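YlqD protein (Synechococcus sp. WH 8102, PDB 4DCI) is of unknown function but folds into a long helical hairpin, predicted to be a coiled coil, set on a small beta-sheet domain. Local coordinates at residues Val21-Trp26 with Val139-Ile144; Thr25-Ala30 with Ala101-Leu106. One frame throughout, in Å; residues are numbered along the deposited sequence.

Interaction 1: residues Val21-Trp26 with Val139-Ile144; sequences VVTPTW and VRDGVI
Thr23 OG1 is gripped from two directions, giving its hydrogen to Asp141 OD1 at 2.6 Å and accepting one from the backbone N of Trp26 at 2.9 Å. The carboxylate receives the hydroxyl on the syn side of OD1, 28° out of its plane. In Thr23, OG1 stands between the backbone N and the carbonyl carbon (chi1 70°), where it can serve the helix start and the carboxylate at once. Its methyl, CG2, is thereby left to lie over one face of the Arg140 guanidinium and 3.9 Å from Arg140 CG. Thr25 CB comes within 3.6 Å of Asp141 OD1, a van der Waals contact beside the capping bond. At the end of strand 10-21, Val21 N donates to Val139 O at 2.7 Å in a nearly straight bond, 174° at the hydrogen, which ties this strand to the parallel strand 136-140. Val21 then packs on the extended Arg140 chain: CB lies 3.8 Å from Arg140 CG, and CG1 approaches NH1 obliquely. The charged end of Arg140 goes on to a salt bridge with Asp109 on the link between helix 69-104 and strand 111-123. At the backbone angles of Gly142 a CB would be jammed against Asp141 O, which calls for glycine. Together these elements are a helix N-cap, with Thr23 as the capping residue, docked against the type I' turn, Arg140 to Val143, of a beta-hairpin with a two-residue loop.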
ATOM      1  N   VAL B  21     -25.017 -19.345   9.638  1.00 53.67           N
ATOM      2  CA  VAL B  21     -26.307 -19.711  10.199  1.00 57.63           C
ATOM      3  C   VAL B  21     -26.402 -19.004  11.546  1.00 59.96           C
ATOM      4  O   VAL B  21     -25.444 -19.029  12.337  1.00 58.67           O
ATOM      5  CB  VAL B  21     -26.436 -21.239  10.384  1.00 57.62           C
ATOM      6  CG1 VAL B  21     -27.795 -21.606  10.958  1.00 63.51           C
ATOM      7  CG2 VAL B  21     -26.251 -21.958   9.063  1.00 54.15           C
ATOM      8  N   VAL B  22     -27.534 -18.353  11.802  1.00 59.98           N
ATOM      9  CA  VAL B  22     -27.694 -17.657  13.077  1.00 62.08           C
ATOM     10  C   VAL B  22     -27.864 -18.651  14.235  1.00 62.42           C
ATOM     11  O   VAL B  22     -28.849 -19.401  14.305  1.00 61.40           O
ATOM     12  CB  VAL B  22     -28.825 -16.605  13.066  1.00 62.43           C
ATOM     13  CG1 VAL B  22     -28.887 -15.898  14.417  1.00 61.14           C
ATOM     14  CG2 VAL B  22     -28.604 -15.581  11.961  1.00 57.21           C
ATOM     15  N   THR B  23     -26.861 -18.660  15.112  1.00 61.01           N
ATOM     16  CA  THR B  23     -26.879 -19.440  16.339  1.00 62.08           C
ATOM     17  C   THR B  23     -26.702 -18.468  17.487  1.00 63.17           C
ATOM     18  O   THR B  23     -26.248 -17.342  17.275  1.00 64.47           O
ATOM     19  CB  THR B  23     -25.713 -20.443  16.419  1.00 62.21           C
ATOM     20  OG1 THR B  23     -24.479 -19.736  16.597  1.00 60.44           O
ATOM     21  CG2 THR B  23     -25.642 -21.322  15.180  1.00 66.63           C
ATOM     22  N   PRO B  24     -27.037 -18.895  18.714  1.00 68.11           N
ATOM     23  CA  PRO B  24     -26.836 -18.004  19.848  1.00 66.57           C
ATOM     24  C   PRO B  24     -25.353 -17.677  20.045  1.00 62.99           C
ATOM     25  O   PRO B  24     -25.012 -16.515  20.247  1.00 63.66           O
ATOM     26  CB  PRO B  24     -27.382 -18.811  21.033  1.00 70.90           C
ATOM     27  CG  PRO B  24     -28.280 -19.839  20.424  1.00 73.38           C
ATOM     28  CD  PRO B  24     -27.605 -20.189  19.134  1.00 73.19           C
ATOM     29  N   THR B  25     -24.481 -18.678  19.959  1.00 61.41           N
ATOM     30  CA  THR B  25     -23.045 -18.438  20.069  1.00 60.19           C
ATOM     31  C   THR B  25     -22.642 -17.355  19.091  1.00 60.20           C
ATOM     32  O   THR B  25     -21.865 -16.466  19.424  1.00 66.38           O
ATOM     33  CB  THR B  25     -22.217 -19.703  19.778  1.00 62.49           C
ATOM     34  OG1 THR B  25     -22.370 -20.635  20.854  1.00 65.49           O
ATOM     35  CG2 THR B  25     -20.738 -19.364  19.630  1.00 60.72           C
ATOM     36  N   TRP B  26     -23.202 -17.419  17.891  1.00 58.76           N
ATOM     37  CA  TRP B  26     -22.822 -16.494  16.840  1.00 61.98           C
ATOM     38  C   TRP B  26     -23.263 -15.091  17.124  1.00 61.29           C
ATOM     39  O   TRP B  26     -22.493 -14.149  16.932  1.00 57.75           O
ATOM     40  CB  TRP B  26     -23.346 -16.967  15.494  1.00 66.75           C
ATOM     41  CG  TRP B  26     -22.938 -16.059  14.369  1.00 65.33           C
ATOM     42  CD1 TRP B  26     -21.766 -16.107  13.616  1.00 61.96           C
ATOM     43  CD2 TRP B  26     -23.685 -14.911  13.843  1.00 64.24           C
ATOM     44  NE1 TRP B  26     -21.745 -15.103  12.681  1.00 65.06           N
ATOM     45  CE2 TRP B  26     -22.865 -14.348  12.765  1.00 63.25           C
ATOM     46  CE3 TRP B  26     -24.906 -14.320  14.141  1.00 64.35           C
ATOM     47  CZ2 TRP B  26     -23.274 -13.245  12.033  1.00 58.93           C
ATOM     48  CZ3 TRP B  26     -25.307 -13.205  13.394  1.00 61.08           C
ATOM     49  CH2 TRP B  26     -24.508 -12.683  12.366  1.00 54.59           C
ATOM     50  N   VAL B 139     -21.716 -21.564   7.051  1.00 55.35           N
ATOM     51  CA  VAL B 139     -21.109 -21.991   8.312  1.00 56.23           C
ATOM     52  C   VAL B 139     -22.121 -21.962   9.463  1.00 59.80           C
ATOM     53  O   VAL B 139     -22.907 -21.014   9.600  1.00 56.87           O
ATOM     54  CB  VAL B 139     -19.887 -21.114   8.685  1.00 54.24           C
ATOM     55  CG1 VAL B 139     -19.460 -21.373  10.119  1.00 56.29           C
ATOM     56  CG2 VAL B 139     -18.725 -21.386   7.747  1.00 47.51           C
ATOM     57  N   ARG B 140     -22.087 -23.010  10.280  1.00 63.73           N
ATOM     58  CA  ARG B 140     -22.872 -23.078  11.499  1.00 64.90           C
ATOM     59  C   ARG B 140     -21.923 -23.403  12.640  1.00 69.20           C
ATOM     60  O   ARG B 140     -21.334 -24.489  12.685  1.00 68.74           O
ATOM     61  CB  ARG B 140     -23.942 -24.151  11.372  1.00 60.71           C
ATOM     62  CG  ARG B 140     -25.021 -24.070  12.425  1.00 60.66           C
ATOM     63  CD  ARG B 140     -25.871 -25.328  12.427  1.00 64.53           C
ATOM     64  NE  ARG B 140     -26.480 -25.509  13.739  1.00 67.47           N
ATOM     65  CZ  ARG B 140     -27.667 -25.025  14.087  1.00 68.11           C
ATOM     66  NH1 ARG B 140     -28.396 -24.339  13.208  1.00 71.46           N
ATOM     67  NH2 ARG B 140     -28.126 -25.233  15.314  1.00 71.54           N
ATOM     68  N   ASP B 141     -21.762 -22.441  13.546  1.00 75.90           N
ATOM     69  CA  ASP B 141     -20.826 -22.566  14.665  1.00 77.25           C
ATOM     70  C   ASP B 141     -19.492 -23.144  14.224  1.00 70.34           C
ATOM     71  O   ASP B 141     -18.991 -24.095  14.818  1.00 78.73           O
ATOM     72  CB  ASP B 141     -21.426 -23.419  15.791  1.00 80.95           C
ATOM     73  CG  ASP B 141     -22.472 -22.673  16.597  1.00 86.62           C
ATOM     74  OD1 ASP B 141     -22.467 -21.416  16.585  1.00 78.78           O
ATOM     75  OD2 ASP B 141     -23.296 -23.350  17.251  1.00100.28           O
ATOM     76  N   GLY B 142     -18.937 -22.576  13.162  1.00 68.60           N
ATOM     77  CA  GLY B 142     -17.629 -22.989  12.669  1.00 65.63           C
ATOM     78  C   GLY B 142     -17.600 -24.189  11.735  1.00 63.90           C
ATOM     79  O   GLY B 142     -16.535 -24.538  11.217  1.00 60.89           O
ATOM     80  N   VAL B 143     -18.749 -24.821  11.502  1.00 62.71           N
ATOM     81  CA  VAL B 143     -18.775 -26.040  10.688  1.00 57.84           C
ATOM     82  C   VAL B 143     -19.416 -25.822   9.328  1.00 56.38           C
ATOM     83  O   VAL B 143     -20.484 -25.216   9.242  1.00 63.98           O
ATOM     84  CB  VAL B 143     -19.497 -27.188  11.410  1.00 58.42           C
ATOM     85  CG1 VAL B 143     -19.469 -28.448  10.558  1.00 53.27           C
ATOM     86  CG2 VAL B 143     -18.850 -27.447  12.763  1.00 61.30           C
ATOM     87  N   ILE B 144     -18.777 -26.328   8.272  1.00 51.96           N
ATOM     88  CA  ILE B 144     -19.319 -26.148   6.922  1.00 53.10           C
ATOM     89  C   ILE B 144     -20.612 -26.927   6.683  1.00 53.15           C
ATOM     90  O   ILE B 144     -20.599 -28.145   6.452  1.00 46.18           O
ATOM     91  CB  ILE B 144     -18.327 -26.491   5.793  1.00 50.98           C
ATOM     92  CG1 ILE B 144     -16.922 -25.937   6.084  1.00 47.27           C
ATOM     93  CG2 ILE B 144     -18.915 -26.037   4.461  1.00 49.84           C
ATOM     94  CD1 ILE B 144     -16.641 -24.554   5.562  1.00 45.74           C
TER

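Interaction 2: residues Thr25-Ala30 with Ala101-Leu106; sequences TWKEEA and AQVREL
Lys27 reaches across to the C-terminal end of helix 69-104, where its NZ donates to Leu106 O at 3.0 Å and, weakly, to Arg104 O at 3.3 Å. The chain leaves its own helix with CG anti to the backbone N, runs on nearly straight through chi2, then bends twice, at chi3 -86° and chi4 -58°, which turns the ammonium toward the carbonyls of Arg104, at the helix end, and Leu106, just past it. It meets Leu106 O tilted 26° from the carbonyl plane. Here the two antiparallel helices of the hairpin, 24-60 and 69-104, come together at the open end of the predicted coiled coil, and a positive charge at a helix C-terminus would be expected to suit the dipole there. With an alanine here instead of Lys27, the carbonyls of Leu106 and Arg104 would probably lose their ammonium donor, and the start of helix 24-60 its polar tie to the end of helix 69-104. Inside the hairpin, Ala30 CB meets Val103 CG1 at 4.0 Å; that methyl is the branch anti to the Val103 backbone N. Ala30 CB also sits over one face of the Trp26 indole, offset toward the rim. Arg104 NE also makes a long, weak ion pair with Glu31 OE2. Leu106 comes instead to the edge of the indole, near its plane, with CD1 3.8 Å from Trp26 CZ3.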
ATOM      1  N   THR B  25     -24.481 -18.678  19.959  1.00 61.41           N
ATOM      2  CA  THR B  25     -23.045 -18.438  20.069  1.00 60.19           C
ATOM      3  C   THR B  25     -22.642 -17.355  19.091  1.00 60.20           C
ATOM      4  O   THR B  25     -21.865 -16.466  19.424  1.00 66.38           O
ATOM      5  CB  THR B  25     -22.217 -19.703  19.778  1.00 62.49           C
ATOM      6  OG1 THR B  25     -22.370 -20.635  20.854  1.00 65.49           O
ATOM      7  CG2 THR B  25     -20.738 -19.364  19.630  1.00 60.72           C
ATOM      8  N   TRP B  26     -23.202 -17.419  17.891  1.00 58.76           N
ATOM      9  CA  TRP B  26     -22.822 -16.494  16.840  1.00 61.98           C
ATOM     10  C   TRP B  26     -23.263 -15.091  17.124  1.00 61.29           C
ATOM     11  O   TRP B  26     -22.493 -14.149  16.932  1.00 57.75           O
ATOM     12  CB  TRP B  26     -23.346 -16.967  15.494  1.00 66.75           C
ATOM     13  CG  TRP B  26     -22.938 -16.059  14.369  1.00 65.33           C
ATOM     14  CD1 TRP B  26     -21.766 -16.107  13.616  1.00 61.96           C
ATOM     15  CD2 TRP B  26     -23.685 -14.911  13.843  1.00 64.24           C
ATOM     16  NE1 TRP B  26     -21.745 -15.103  12.681  1.00 65.06           N
ATOM     17  CE2 TRP B  26     -22.865 -14.348  12.765  1.00 63.25           C
ATOM     18  CE3 TRP B  26     -24.906 -14.320  14.141  1.00 64.35           C
ATOM     19  CZ2 TRP B  26     -23.274 -13.245  12.033  1.00 58.93           C
ATOM     20  CZ3 TRP B  26     -25.307 -13.205  13.394  1.00 61.08           C
ATOM     21  CH2 TRP B  26     -24.508 -12.683  12.366  1.00 54.59           C
ATOM     22  N   LYS B  27     -24.504 -14.941  17.589  1.00 70.34           N
ATOM     23  CA  LYS B  27     -25.068 -13.628  17.904  1.00 65.38           C
ATOM     24  C   LYS B  27     -24.246 -12.862  18.954  1.00 60.72           C
ATOM     25  O   LYS B  27     -23.968 -11.682  18.765  1.00 61.15           O
ATOM     26  CB  LYS B  27     -26.537 -13.750  18.327  1.00 64.53           C
ATOM     27  CG  LYS B  27     -27.234 -12.410  18.513  1.00 75.61           C
ATOM     28  CD  LYS B  27     -28.449 -12.502  19.431  1.00 85.42           C
ATOM     29  CE  LYS B  27     -29.707 -12.907  18.674  1.00 89.80           C
ATOM     30  NZ  LYS B  27     -30.038 -11.978  17.557  1.00 89.08           N
ATOM     31  N   GLU B  28     -23.852 -13.532  20.037  1.00 58.92           N
ATOM     32  CA  GLU B  28     -23.012 -12.917  21.071  1.00 62.91           C
ATOM     33  C   GLU B  28     -21.755 -12.362  20.441  1.00 65.07           C
ATOM     34  O   GLU B  28     -21.497 -11.162  20.526  1.00 63.86           O
ATOM     35  CB  GLU B  28     -22.605 -13.928  22.144  1.00 71.39           C
ATOM     36  CG  GLU B  28     -23.704 -14.345  23.105  1.00 79.37           C
ATOM     37  CD  GLU B  28     -23.487 -15.747  23.654  1.00 91.81           C
ATOM     38  OE1 GLU B  28     -24.388 -16.265  24.353  1.00104.11           O
ATOM     39  OE2 GLU B  28     -22.419 -16.342  23.379  1.00104.05           O
ATOM     40  N   GLU B  29     -20.989 -13.246  19.800  1.00 66.95           N
ATOM     41  CA  GLU B  29     -19.737 -12.882  19.136  1.00 69.06           C
ATOM     42  C   GLU B  29     -19.953 -11.668  18.236  1.00 66.13           C
ATOM     43  O   GLU B  29     -19.143 -10.737  18.236  1.00 68.73           O
ATOM     44  CB  GLU B  29     -19.187 -14.052  18.313  1.00 76.97           C
ATOM     45  CG  GLU B  29     -19.255 -15.414  18.998  1.00 89.53           C
ATOM     46  CD  GLU B  29     -17.924 -15.904  19.540  1.00100.75           C
ATOM     47  OE1 GLU B  29     -17.251 -15.159  20.283  1.00115.27           O
ATOM     48  OE2 GLU B  29     -17.554 -17.056  19.231  1.00108.32           O
ATOM     49  N   ALA B  30     -21.059 -11.678  17.493  1.00 62.04           N
ATOM     50  CA  ALA B  30     -21.395 -10.593  16.572  1.00 61.70           C
ATOM     51  C   ALA B  30     -21.537  -9.278  17.315  1.00 59.32           C
ATOM     52  O   ALA B  30     -20.838  -8.316  17.010  1.00 61.73           O
ATOM     53  CB  ALA B  30     -22.673 -10.909  15.808  1.00 61.18           C
ATOM     54  N   ALA B 101     -28.403  -2.886  15.342  1.00 57.51           N
ATOM     55  CA  ALA B 101     -29.849  -3.093  15.279  1.00 60.48           C
ATOM     56  C   ALA B 101     -30.175  -4.297  14.392  1.00 66.33           C
ATOM     57  O   ALA B 101     -30.945  -5.180  14.791  1.00 75.09           O
ATOM     58  CB  ALA B 101     -30.548  -1.842  14.775  1.00 59.11           C
ATOM     59  N   GLN B 102     -29.557  -4.331  13.209  1.00 61.49           N
ATOM     60  CA  GLN B 102     -29.729  -5.402  12.229  1.00 65.55           C
ATOM     61  C   GLN B 102     -29.433  -6.773  12.847  1.00 64.66           C
ATOM     62  O   GLN B 102     -30.195  -7.733  12.674  1.00 60.86           O
ATOM     63  CB  GLN B 102     -28.814  -5.127  11.027  1.00 69.56           C
ATOM     64  CG  GLN B 102     -28.905  -6.116   9.874  1.00 83.44           C
ATOM     65  CD  GLN B 102     -27.739  -5.998   8.899  1.00 90.77           C
ATOM     66  OE1 GLN B 102     -27.248  -4.898   8.614  1.00 93.17           O
ATOM     67  NE2 GLN B 102     -27.288  -7.139   8.380  1.00 99.98           N
ATOM     68  N   VAL B 103     -28.329  -6.849  13.580  1.00 61.73           N
ATOM     69  CA  VAL B 103     -27.906  -8.088  14.210  1.00 60.32           C
ATOM     70  C   VAL B 103     -28.894  -8.498  15.290  1.00 63.61           C
ATOM     71  O   VAL B 103     -29.459  -9.580  15.225  1.00 71.68           O
ATOM     72  CB  VAL B 103     -26.484  -7.963  14.775  1.00 58.31           C
ATOM     73  CG1 VAL B 103     -26.213  -9.027  15.831  1.00 61.50           C
ATOM     74  CG2 VAL B 103     -25.483  -8.049  13.635  1.00 56.03           C
ATOM     75  N   ARG B 104     -29.118  -7.619  16.259  1.00 62.76           N
ATOM     76  CA  ARG B 104     -30.044  -7.891  17.356  1.00 65.54           C
ATOM     77  C   ARG B 104     -31.399  -8.384  16.871  1.00 69.25           C
ATOM     78  O   ARG B 104     -31.988  -9.271  17.477  1.00 79.81           O
ATOM     79  CB  ARG B 104     -30.225  -6.648  18.220  1.00 65.94           C
ATOM     80  CG  ARG B 104     -28.995  -6.302  19.039  1.00 67.66           C
ATOM     81  CD  ARG B 104     -29.166  -4.975  19.752  1.00 65.46           C
ATOM     82  NE  ARG B 104     -28.029  -4.707  20.622  1.00 62.96           N
ATOM     83  CZ  ARG B 104     -27.851  -3.580  21.296  1.00 62.68           C
ATOM     84  NH1 ARG B 104     -28.737  -2.600  21.203  1.00 68.27           N
ATOM     85  NH2 ARG B 104     -26.783  -3.433  22.063  1.00 73.27           N
ATOM     86  N   GLU B 105     -31.872  -7.818  15.767  1.00 68.35           N
ATOM     87  CA  GLU B 105     -33.172  -8.159  15.208  1.00 77.42           C
ATOM     88  C   GLU B 105     -33.170  -9.472  14.396  1.00 83.79           C
ATOM     89  O   GLU B 105     -34.128  -9.759  13.672  1.00 88.15           O
ATOM     90  CB  GLU B 105     -33.654  -6.996  14.346  1.00 87.62           C
ATOM     91  CG  GLU B 105     -35.158  -6.925  14.147  1.00104.09           C
ATOM     92  CD  GLU B 105     -35.529  -6.206  12.864  1.00117.97           C
ATOM     93  OE1 GLU B 105     -34.693  -6.182  11.930  1.00123.74           O
ATOM     94  OE2 GLU B 105     -36.656  -5.667  12.786  1.00129.64           O
ATOM     95  N   LEU B 106     -32.104 -10.266  14.516  1.00 83.65           N
ATOM     96  CA  LEU B 106     -32.008 -11.555  13.811  1.00 86.87           C
ATOM     97  C   LEU B 106     -32.547 -12.733  14.618  1.00 88.83           C
ATOM     98  O   LEU B 106     -32.361 -12.802  15.837  1.00 76.57           O
ATOM     99  CB  LEU B 106     -30.564 -11.866  13.407  1.00 81.25           C
ATOM    100  CG  LEU B 106     -29.918 -11.154  12.216  1.00 82.64           C
ATOM    101  CD1 LEU B 106     -28.482 -11.636  12.069  1.00 67.45           C
ATOM    102  CD2 LEU B 106     -30.696 -11.376  10.923  1.00 84.02           C
TER

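In the fold
Interactions 1 and 2 have centres about 11 Å apart and share Thr25 and Trp26 at the start of helix 24-60. Interaction 1 joins that start to the beta-sheet domain, interaction 2 joins it to the end of helix 69-104, and the first turn of the helix thus lies where hairpin and sheet meet. They touch directly through Val22 CG2 and Leu106 CD1, 3.9 Å apart. A second bridge runs through Asp109, which follows helix 69-104, pairs with Arg140 and shares a backbone hydrogen bond with Val22. Within the 139-144 segment of interaction 1, Ile144 makes backbone hydrogen bonds to the second subunit; interaction 2 touches no other chain of the assembly.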